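Local coordinates for lovastatin nonaketide synthase, polyketide synthase component (Aspergillus terreus, PDB 7CPX), which builds the nonaketide dihydromonacolin L from malonyl-CoA, NADPH and S-adenosylmethionine during lovastatin biosynthesis, working as a homodimer with the partner protein LovC, at residues A[634-639]-A[847-851]; A[1687-1693]-A[1719-1725]; A[1872-1878]-A[2127-2133]. The protein carries 2 engineered substitutions. One frame throughout, in Å; residues are numbered along the deposited sequence.

The three contacts follow one another along the chain, each closing before the next opens, and each lies in a different sheet region of this multidomain synthase. Interaction 1 packs helix 624-644 on strand 844-848 of the parallel sheet in the malonyl-CoA:ACP transacylase domain. Its centre lies about 158 Å from that of interaction 2 and about 131 Å from that of interaction 3, both on the other side of the chain's centre. Interaction 2 pairs neighbouring parallel strands of a mixed sheet, whereas interaction 3 pairs antiparallel strands of a different one; their centres are about 65 Å apart. With no touch between them, each contact is internal to its own part of the multidomain chain.

Interaction 1 (A[634-639]-A[847-851]); sequences VQIVLV and EVGCH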
loop_
_atom_site.group_PDB
_atom_site.type_symbol
_atom_site.label_atom_id
_atom_site.label_comp_id
_atom_site.label_asym_id
_atom_site.label_seq_id
_atom_site.Cartn_x
_atom_site.Cartn_y
_atom_site.Cartn_z
ATOM N N VAL A 634 -40.694 36.673 -65.567
ATOM C CA VAL A 634 -40.385 36.166 -64.233
ATOM C C VAL A 634 -39.637 34.846 -64.337
ATOM O O VAL A 634 -38.575 34.657 -63.730
ATOM C CB VAL A 634 -41.677 36.016 -63.410
ATOM C CG1 VAL A 634 -41.440 35.126 -62.202
ATOM C CG2 VAL A 634 -42.195 37.378 -62.980
ATOM N N GLN A 635 -40.177 33.916 -65.125
ATOM C CA GLN A 635 -39.568 32.597 -65.228
ATOM C C GLN A 635 -38.223 32.661 -65.945
ATOM O O GLN A 635 -37.292 31.935 -65.585
ATOM C CB GLN A 635 -40.528 31.642 -65.935
ATOM C CG GLN A 635 -41.810 31.412 -65.148
ATOM C CD GLN A 635 -42.829 30.583 -65.900
ATOM O OE1 GLN A 635 -42.884 29.364 -65.749
ATOM N NE2 GLN A 635 -43.651 31.242 -66.708
ATOM N N ILE A 636 -38.096 33.533 -66.947
ATOM C CA ILE A 636 -36.823 33.678 -67.648
ATOM C C ILE A 636 -35.752 34.195 -66.697
ATOM O O ILE A 636 -34.629 33.677 -66.654
ATOM C CB ILE A 636 -36.986 34.603 -68.868
ATOM C CG1 ILE A 636 -37.796 33.898 -69.959
ATOM C CG2 ILE A 636 -35.622 35.026 -69.398
ATOM C CD1 ILE A 636 -38.304 34.824 -71.043
ATOM N N VAL A 637 -36.082 35.225 -65.917
ATOM C CA VAL A 637 -35.116 35.773 -64.970
ATOM C C VAL A 637 -34.741 34.724 -63.934
ATOM O O VAL A 637 -33.563 34.558 -63.594
ATOM C CB VAL A 637 -35.680 37.045 -64.311
ATOM C CG1 VAL A 637 -34.810 37.469 -63.138
ATOM C CG2 VAL A 637 -35.784 38.167 -65.331
ATOM N N LEU A 638 -35.734 34.001 -63.412
ATOM C CA LEU A 638 -35.450 33.007 -62.384
ATOM C C LEU A 638 -34.579 31.877 -62.921
ATOM O O LEU A 638 -33.635 31.445 -62.252
ATOM C CB LEU A 638 -36.761 32.465 -61.818
ATOM C CG LEU A 638 -37.559 33.497 -61.017
ATOM C CD1 LEU A 638 -39.000 33.059 -60.841
ATOM C CD2 LEU A 638 -36.909 33.743 -59.663
ATOM N N VAL A 639 -34.870 31.388 -64.129
ATOM C CA VAL A 639 -34.074 30.298 -64.685
ATOM C C VAL A 639 -32.672 30.785 -65.030
ATOM O O VAL A 639 -31.694 30.042 -64.882
ATOM C CB VAL A 639 -34.783 29.674 -65.902
ATOM C CG1 VAL A 639 -34.830 30.648 -67.060
ATOM C CG2 VAL A 639 -34.097 28.376 -66.315
ATOM N N GLU A 847 -40.287 24.802 -58.859
ATOM C CA GLU A 847 -41.394 25.482 -59.524
ATOM C C GLU A 847 -40.917 26.874 -59.913
ATOM O O GLU A 847 -41.104 27.851 -59.187
ATOM C CB GLU A 847 -42.619 25.543 -58.620
ATOM C CG GLU A 847 -43.816 26.237 -59.251
ATOM C CD GLU A 847 -45.076 26.101 -58.418
ATOM O OE1 GLU A 847 -45.082 25.285 -57.474
ATOM O OE2 GLU A 847 -46.061 26.811 -58.709
ATOM N N VAL A 848 -40.296 26.959 -61.087
ATOM C CA VAL A 848 -39.802 28.237 -61.583
ATOM C C VAL A 848 -40.985 29.169 -61.785
ATOM O O VAL A 848 -41.921 28.857 -62.532
ATOM C CB VAL A 848 -39.015 28.047 -62.884
ATOM C CG1 VAL A 848 -38.380 29.361 -63.317
ATOM C CG2 VAL A 848 -37.958 26.964 -62.721
ATOM N N GLY A 849 -40.951 30.313 -61.121
ATOM C CA GLY A 849 -41.979 31.325 -61.287
ATOM C C GLY A 849 -42.891 31.412 -60.072
ATOM O O GLY A 849 -42.422 31.537 -58.942
ATOM N N CYS A 850 -44.198 31.323 -60.310
ATOM C CA CYS A 850 -45.202 31.714 -59.322
ATOM C C CYS A 850 -45.643 30.503 -58.496
ATOM O O CYS A 850 -46.670 29.867 -58.738
ATOM C CB CYS A 850 -46.376 32.384 -60.020
ATOM S SG CYS A 850 -45.842 33.541 -61.299
ATOM N N HIS A 851 -44.822 30.196 -57.496
ATOM C CA HIS A 851 -45.191 29.230 -56.477
ATOM C C HIS A 851 -46.372 29.776 -55.673
ATOM O O HIS A 851 -46.501 30.994 -55.505
ATOM C CB HIS A 851 -43.987 28.973 -55.569
ATOM C CG HIS A 851 -44.120 27.773 -54.685
ATOM N ND1 HIS A 851 -44.408 27.869 -53.341
ATOM C CD2 HIS A 851 -43.974 26.452 -54.946
ATOM C CE1 HIS A 851 -44.448 26.657 -52.814
ATOM N NE2 HIS A 851 -44.191 25.780 -53.767
#
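Val634 starts the contact from helix 624-644 by laying CG1 against the bare CA of Gly849, 3.9 Å away; a chi1 of 163° sets that methyl opposite the backbone N. Gln635 follows, its CG 3.9 Å from Gly849 CA and its CA 4.8 Å from the same atom, the nearest CA pair of the two segments. The absence of a side chain at Gly849 permits this approach, and its phi/psi of 108°/-127° belong to glycine's own range. Gln635 OE1 sits 3.4 Å from Val848 O, but two acceptors make no bond; its NE2 instead gives a weak hydrogen bond to Cys631 O. The fold is the α/β acyltransferase: the helix packs on strand 844-848, one of the parallel strands, at Val848 and the Gly849 that follows, and Gln635 also touches Ser657, within a sequence consistent with a GxSxG nucleophile elbow. One turn on, Leu638 spans Val848 and Gly849, CB meeting Val848 CG1 at 3.8 Å while CD1 reaches Gly849 N at 3.4 Å. Val639 then touches the same valine methyl from CB at 4.4 Å, and also touches Phe664 and Ala665 of helix 657-665.

Interaction 2 (A[1687-1693]-A[1719-1725]); sequences MKSTFVM and YASNTVW
A chi1 of -47° sets Met1693 CG over one face of the Trp1725 indole, 3.5 Å from the centroid of the five-membered ring, a CH-pi contact; the bend at chi2 (-65°) then turns SD obliquely to the same ring in a Met-aromatic approach. The two side chains run side by side on one face of the sheet. There Thr1723 CG2 lies between the Phe1691 CB and the indole, and Phe1691 CD2 meets Ala1720 CB at 3.5 Å. Near the start of the pair Met1687 CG lies 3.4 Å from Tyr1719 CD1. Strands 1689-1693 and 1723-1725 run parallel, 2° apart, as the two strands of a beta-alpha-beta unit joined by helix 1705-1719. A beta bulge interrupts the register after Ser1689: its carbonyl O accepts from both Ser1721 N (2.9 Å) and Asn1722 N (3.1 Å). Regular pairing then resumes, Phe1691 N giving to Asn1722 O at 2.8 Å and Val1724 N to Phe1691 O. Phe1691, Met1693 and Trp1725 pack on Leu1716 of the crossover helix. The opposite face is mixed: Val1692 and Val1724 lie apolar against helix 1775-1784, while Thr1690 OG1 and Asn1722 ND2 both bond Asp1784 OD1, so hydroxyl and amide converge on a carboxylate that two donors would probably stabilise as an anion.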
loop_
_atom_site.group_PDB
_atom_site.type_symbol
_atom_site.label_atom_id
_atom_site.label_comp_id
_atom_site.label_asym_id
_atom_site.label_seq_id
_atom_site.Cartn_x
_atom_site.Cartn_y
_atom_site.Cartn_z
ATOM N N MET A 1687 73.012 15.801 49.452
ATOM C CA MET A 1687 71.787 15.967 48.680
ATOM C C MET A 1687 71.582 14.873 47.641
ATOM O O MET A 1687 70.472 14.751 47.109
ATOM C CB MET A 1687 71.778 17.336 47.997
ATOM C CG MET A 1687 71.383 18.467 48.930
ATOM S SD MET A 1687 71.186 20.052 48.096
ATOM C CE MET A 1687 70.485 21.036 49.418
ATOM N N LYS A 1688 72.609 14.080 47.339
ATOM C CA LYS A 1688 72.470 12.888 46.513
ATOM C C LYS A 1688 72.457 11.631 47.374
ATOM O O LYS A 1688 72.940 10.574 46.961
ATOM C CB LYS A 1688 73.588 12.817 45.476
ATOM C CG LYS A 1688 73.648 14.016 44.541
ATOM C CD LYS A 1688 72.359 14.176 43.747
ATOM C CE LYS A 1688 72.453 15.325 42.760
ATOM N NZ LYS A 1688 71.181 15.518 42.013
ATOM N N SER A 1689 71.902 11.743 48.577
ATOM C CA SER A 1689 71.950 10.661 49.544
ATOM C C SER A 1689 71.096 9.479 49.104
ATOM O O SER A 1689 70.072 9.632 48.435
ATOM C CB SER A 1689 71.463 11.150 50.906
ATOM O OG SER A 1689 71.426 10.089 51.842
ATOM N N THR A 1690 71.537 8.289 49.496
ATOM C CA THR A 1690 70.724 7.082 49.435
ATOM C C THR A 1690 70.304 6.758 50.864
ATOM O O THR A 1690 71.145 6.425 51.705
ATOM C CB THR A 1690 71.493 5.925 48.803
ATOM O OG1 THR A 1690 71.937 6.301 47.493
ATOM C CG2 THR A 1690 70.608 4.696 48.697
ATOM N N PHE A 1691 69.013 6.881 51.145
ATOM C CA PHE A 1691 68.516 6.739 52.503
ATOM C C PHE A 1691 67.969 5.338 52.746
ATOM O O PHE A 1691 67.321 4.737 51.885
ATOM C CB PHE A 1691 67.427 7.771 52.791
ATOM C CG PHE A 1691 67.947 9.117 53.195
ATOM C CD1 PHE A 1691 68.198 9.406 54.524
ATOM C CD2 PHE A 1691 68.161 10.104 52.249
ATOM C CE1 PHE A 1691 68.667 10.649 54.901
ATOM C CE2 PHE A 1691 68.626 11.349 52.620
ATOM C CZ PHE A 1691 68.882 11.622 53.947
ATOM N N VAL A 1692 68.245 4.821 53.938
ATOM C CA VAL A 1692 67.697 3.559 54.416
ATOM C C VAL A 1692 66.976 3.872 55.716
ATOM O O VAL A 1692 67.618 4.165 56.732
ATOM C CB VAL A 1692 68.780 2.493 54.629
ATOM C CG1 VAL A 1692 68.153 1.193 55.107
ATOM C CG2 VAL A 1692 69.564 2.276 53.346
ATOM N N MET A 1693 65.650 3.813 55.692
ATOM C CA MET A 1693 64.821 4.327 56.775
ATOM C C MET A 1693 64.245 3.158 57.562
ATOM O O MET A 1693 63.391 2.420 57.059
ATOM C CB MET A 1693 63.709 5.210 56.218
ATOM C CG MET A 1693 64.186 6.235 55.199
ATOM S SD MET A 1693 65.292 7.471 55.898
ATOM C CE MET A 1693 64.172 8.327 57.000
ATOM N N TYR A 1719 67.057 16.110 50.418
ATOM C CA TYR A 1719 68.427 15.612 50.422
ATOM C C TYR A 1719 68.566 14.221 49.820
ATOM O O TYR A 1719 69.692 13.720 49.725
ATOM C CB TYR A 1719 68.979 15.585 51.848
ATOM C CG TYR A 1719 69.383 16.938 52.381
ATOM C CD1 TYR A 1719 70.630 17.475 52.090
ATOM C CD2 TYR A 1719 68.524 17.673 53.181
ATOM C CE1 TYR A 1719 71.004 18.711 52.578
ATOM C CE2 TYR A 1719 68.890 18.909 53.674
ATOM C CZ TYR A 1719 70.130 19.423 53.371
ATOM O OH TYR A 1719 70.497 20.655 53.860
ATOM N N ALA A 1720 67.471 13.589 49.413
ATOM C CA ALA A 1720 67.494 12.203 48.968
ATOM C C ALA A 1720 67.389 12.126 47.452
ATOM O O ALA A 1720 66.524 12.769 46.848
ATOM C CB ALA A 1720 66.354 11.408 49.605
ATOM N N SER A 1721 68.284 11.349 46.846
ATOM C CA SER A 1721 68.138 10.912 45.464
ATOM C C SER A 1721 67.619 9.487 45.369
ATOM O O SER A 1721 66.908 9.154 44.415
ATOM C CB SER A 1721 69.479 11.009 44.730
ATOM O OG SER A 1721 70.447 10.162 45.326
ATOM N N ASN A 1722 67.964 8.648 46.342
ATOM C CA ASN A 1722 67.423 7.306 46.477
ATOM C C ASN A 1722 67.067 7.083 47.938
ATOM O O ASN A 1722 67.667 7.685 48.832
ATOM C CB ASN A 1722 68.424 6.242 46.011
ATOM C CG ASN A 1722 68.774 6.374 44.543
ATOM O OD1 ASN A 1722 67.973 6.856 43.743
ATOM N ND2 ASN A 1722 69.975 5.940 44.181
ATOM N N THR A 1723 66.075 6.232 48.180
ATOM C CA THR A 1723 65.707 5.932 49.555
ATOM C C THR A 1723 64.952 4.614 49.626
ATOM O O THR A 1723 64.186 4.264 48.721
ATOM C CB THR A 1723 64.854 7.042 50.171
ATOM O OG1 THR A 1723 65.530 8.299 50.056
ATOM C CG2 THR A 1723 64.589 6.732 51.640
ATOM N N VAL A 1724 65.171 3.904 50.731
ATOM C CA VAL A 1724 64.475 2.664 51.044
ATOM C C VAL A 1724 63.931 2.771 52.460
ATOM O O VAL A 1724 64.682 3.059 53.399
ATOM C CB VAL A 1724 65.402 1.440 50.919
ATOM C CG1 VAL A 1724 64.610 0.155 51.097
ATOM C CG2 VAL A 1724 66.127 1.455 49.586
ATOM N N TRP A 1725 62.633 2.538 52.612
ATOM C CA TRP A 1725 61.984 2.480 53.912
ATOM C C TRP A 1725 61.725 1.027 54.280
ATOM O O TRP A 1725 61.426 0.203 53.414
ATOM C CB TRP A 1725 60.668 3.260 53.905
ATOM C CG TRP A 1725 60.846 4.744 53.877
ATOM C CD1 TRP A 1725 60.765 5.599 54.936
ATOM C CD2 TRP A 1725 61.132 5.553 52.731
ATOM N NE1 TRP A 1725 60.984 6.889 54.523
ATOM C CE2 TRP A 1725 61.210 6.889 53.172
ATOM C CE3 TRP A 1725 61.323 5.279 51.374
ATOM C CZ2 TRP A 1725 61.480 7.946 52.307
ATOM C CZ3 TRP A 1725 61.582 6.330 50.514
ATOM C CH2 TRP A 1725 61.662 7.647 50.984
#

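Interaction 3 (A[1872-1878]-A[2127-2133]); sequences YVHFSCP and TVISWPR
A classic beta bulge at His1874 and Phe1875, both facing Gln1893, bends the strand that pairs antiparallel with 2128-2130. Beyond it Ser1876 and Ile2129 form a hydrogen-bonded pair, Ser1876 N to Ile2129 O and Ile2129 N to Ser1876 O, each 2.9 Å. At the bulge His1874 O takes Trp2131 N, and Trp2131 NE1 donates to Ser1876 OG at 2.7 Å, tying the indole edge to the strand; that hydroxyl also bonds Asn1912 OD1. In Arg2133 a bend at chi2 (-51°) puts CD 3.4 Å over the centre of the His1874 ring, 11° off the normal, a CH-pi contact, and one at chi3 (-42°) turns the guanidinium nearly parallel to the imidazole. His1874 ND1 donates in its ring plane to Tyr1872 O, which fixes the ring's rotation, while Arg2133 NH1 reaches Val1873 O at 3.2 Å from above the carbonyl plane. At the far end Pro1878 CG meets Ile2129 CD1 at 3.3 Å. Strand 1887-1898 pairs with the first segment on its other side, strand 2108-2110 runs parallel to 2128-2130, and helix 2111-2117 covers Pro1878, Ile2129 and Trp2131 through Phe2114 and Cys2111.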
loop_
_atom_site.group_PDB
_atom_site.type_symbol
_atom_site.label_atom_id
_atom_site.label_comp_id
_atom_site.label_asym_id
_atom_site.label_seq_id
_atom_site.Cartn_x
_atom_site.Cartn_y
_atom_site.Cartn_z
ATOM N N TYR A 1872 21.281 -29.329 47.249
ATOM C CA TYR A 1872 22.053 -29.581 46.038
ATOM C C TYR A 1872 21.144 -30.336 45.077
ATOM O O TYR A 1872 20.906 -31.534 45.239
ATOM C CB TYR A 1872 23.316 -30.368 46.361
ATOM C CG TYR A 1872 24.190 -29.707 47.403
ATOM C CD1 TYR A 1872 23.929 -29.863 48.756
ATOM C CD2 TYR A 1872 25.275 -28.925 47.033
ATOM C CE1 TYR A 1872 24.722 -29.262 49.711
ATOM C CE2 TYR A 1872 26.074 -28.320 47.981
ATOM C CZ TYR A 1872 25.794 -28.491 49.319
ATOM O OH TYR A 1872 26.586 -27.891 50.271
ATOM N N VAL A 1873 20.630 -29.628 44.081
ATOM C CA VAL A 1873 19.545 -30.139 43.254
ATOM C C VAL A 1873 20.094 -31.121 42.230
ATOM O O VAL A 1873 21.036 -30.809 41.492
ATOM C CB VAL A 1873 18.803 -28.984 42.566
ATOM C CG1 VAL A 1873 17.642 -29.512 41.750
ATOM C CG2 VAL A 1873 18.314 -27.983 43.595
ATOM N N HIS A 1874 19.504 -32.314 42.187
ATOM C CA HIS A 1874 19.762 -33.280 41.130
ATOM C C HIS A 1874 18.763 -33.133 39.993
ATOM O O HIS A 1874 19.138 -33.216 38.819
ATOM C CB HIS A 1874 19.693 -34.704 41.684
ATOM C CG HIS A 1874 20.781 -35.032 42.657
ATOM N ND1 HIS A 1874 21.186 -34.161 43.644
ATOM C CD2 HIS A 1874 21.544 -36.141 42.797
ATOM C CE1 HIS A 1874 22.157 -34.715 44.346
ATOM N NE2 HIS A 1874 22.394 -35.917 43.853
ATOM N N PHE A 1875 17.494 -32.913 40.330
ATOM C CA PHE A 1875 16.435 -32.751 39.348
ATOM C C PHE A 1875 15.532 -31.603 39.771
ATOM O O PHE A 1875 15.354 -31.341 40.962
ATOM C CB PHE A 1875 15.618 -34.037 39.192
ATOM C CG PHE A 1875 16.443 -35.236 38.830
ATOM C CD1 PHE A 1875 16.701 -35.541 37.506
ATOM C CD2 PHE A 1875 16.963 -36.057 39.814
ATOM C CE1 PHE A 1875 17.462 -36.642 37.169
ATOM C CE2 PHE A 1875 17.724 -37.159 39.485
ATOM C CZ PHE A 1875 17.974 -37.453 38.160
ATOM N N SER A 1876 14.962 -30.922 38.781
ATOM C CA SER A 1876 14.110 -29.776 39.068
ATOM C C SER A 1876 13.083 -29.597 37.961
ATOM O O SER A 1876 13.212 -30.168 36.876
ATOM C CB SER A 1876 14.928 -28.491 39.222
ATOM O OG SER A 1876 15.534 -28.123 37.995
ATOM N N CYS A 1877 12.060 -28.805 38.255
ATOM C CA CYS A 1877 11.075 -28.436 37.248
ATOM C C CYS A 1877 11.461 -27.100 36.619
ATOM O O CYS A 1877 11.644 -26.115 37.342
ATOM C CB CYS A 1877 9.684 -28.340 37.862
ATOM S SG CYS A 1877 8.404 -27.858 36.687
ATOM N N PRO A 1878 11.598 -27.022 35.292
ATOM C CA PRO A 1878 12.043 -25.756 34.685
ATOM C C PRO A 1878 11.149 -24.576 35.017
ATOM O O PRO A 1878 11.652 -23.462 35.208
ATOM C CB PRO A 1878 12.028 -26.054 33.180
ATOM C CG PRO A 1878 11.940 -27.530 33.050
ATOM C CD PRO A 1878 11.277 -28.041 34.279
ATOM N N THR A 2127 8.136 -31.548 32.422
ATOM C CA THR A 2127 9.523 -31.786 32.057
ATOM C C THR A 2127 10.413 -31.565 33.270
ATOM O O THR A 2127 10.119 -30.736 34.135
ATOM C CB THR A 2127 9.954 -30.857 30.921
ATOM O OG1 THR A 2127 9.180 -31.139 29.750
ATOM C CG2 THR A 2127 11.430 -31.038 30.612
ATOM N N VAL A 2128 11.508 -32.319 33.333
ATOM C CA VAL A 2128 12.415 -32.273 34.471
ATOM C C VAL A 2128 13.844 -32.102 33.975
ATOM O O VAL A 2128 14.328 -32.889 33.149
ATOM C CB VAL A 2128 12.289 -33.529 35.356
ATOM C CG1 VAL A 2128 12.518 -34.783 34.548
ATOM C CG2 VAL A 2128 13.269 -33.459 36.510
ATOM N N ILE A 2129 14.508 -31.073 34.488
ATOM C CA ILE A 2129 15.928 -30.851 34.264
ATOM C C ILE A 2129 16.720 -31.738 35.208
ATOM O O ILE A 2129 16.449 -31.786 36.413
ATOM C CB ILE A 2129 16.285 -29.372 34.487
ATOM C CG1 ILE A 2129 15.544 -28.478 33.498
ATOM C CG2 ILE A 2129 17.780 -29.179 34.366
ATOM C CD1 ILE A 2129 15.078 -27.185 34.117
ATOM N N SER A 2130 17.709 -32.433 34.658
ATOM C CA SER A 2130 18.615 -33.286 35.422
ATOM C C SER A 2130 19.907 -32.509 35.633
ATOM O O SER A 2130 20.729 -32.387 34.722
ATOM C CB SER A 2130 18.867 -34.600 34.690
ATOM O OG SER A 2130 19.901 -35.339 35.315
ATOM N N TRP A 2131 20.082 -31.982 36.836
ATOM C CA TRP A 2131 21.254 -31.175 37.141
ATOM C C TRP A 2131 22.475 -32.069 37.317
ATOM O O TRP A 2131 22.435 -32.997 38.133
ATOM C CB TRP A 2131 21.020 -30.359 38.400
ATOM C CG TRP A 2131 20.091 -29.213 38.195
ATOM C CD1 TRP A 2131 18.766 -29.170 38.501
ATOM C CD2 TRP A 2131 20.414 -27.940 37.629
ATOM N NE1 TRP A 2131 18.242 -27.947 38.167
ATOM C CE2 TRP A 2131 19.235 -27.172 37.628
ATOM C CE3 TRP A 2131 21.587 -27.373 37.124
ATOM C CZ2 TRP A 2131 19.194 -25.869 37.143
ATOM C CZ3 TRP A 2131 21.545 -26.080 36.644
ATOM C CH2 TRP A 2131 20.356 -25.343 36.656
ATOM N N PRO A 2132 23.568 -31.834 36.590
ATOM C CA PRO A 2132 24.770 -32.648 36.801
ATOM C C PRO A 2132 25.287 -32.497 38.223
ATOM O O PRO A 2132 25.206 -31.424 38.823
ATOM C CB PRO A 2132 25.760 -32.094 35.772
ATOM C CG PRO A 2132 25.285 -30.716 35.491
ATOM C CD PRO A 2132 23.795 -30.771 35.597
ATOM N N ARG A 2133 25.825 -33.593 38.760
ATOM C CA ARG A 2133 26.294 -33.626 40.138
ATOM C C ARG A 2133 27.800 -33.770 40.274
ATOM O O ARG A 2133 28.345 -33.400 41.318
ATOM C CB ARG A 2133 25.619 -34.776 40.897
ATOM C CG ARG A 2133 24.110 -34.636 41.019
ATOM C CD ARG A 2133 23.727 -33.270 41.563
ATOM N NE ARG A 2133 24.604 -32.869 42.656
ATOM C CZ ARG A 2133 24.707 -31.632 43.121
ATOM N NH1 ARG A 2133 23.976 -30.645 42.630
ATOM N NH2 ARG A 2133 25.573 -31.378 44.097
#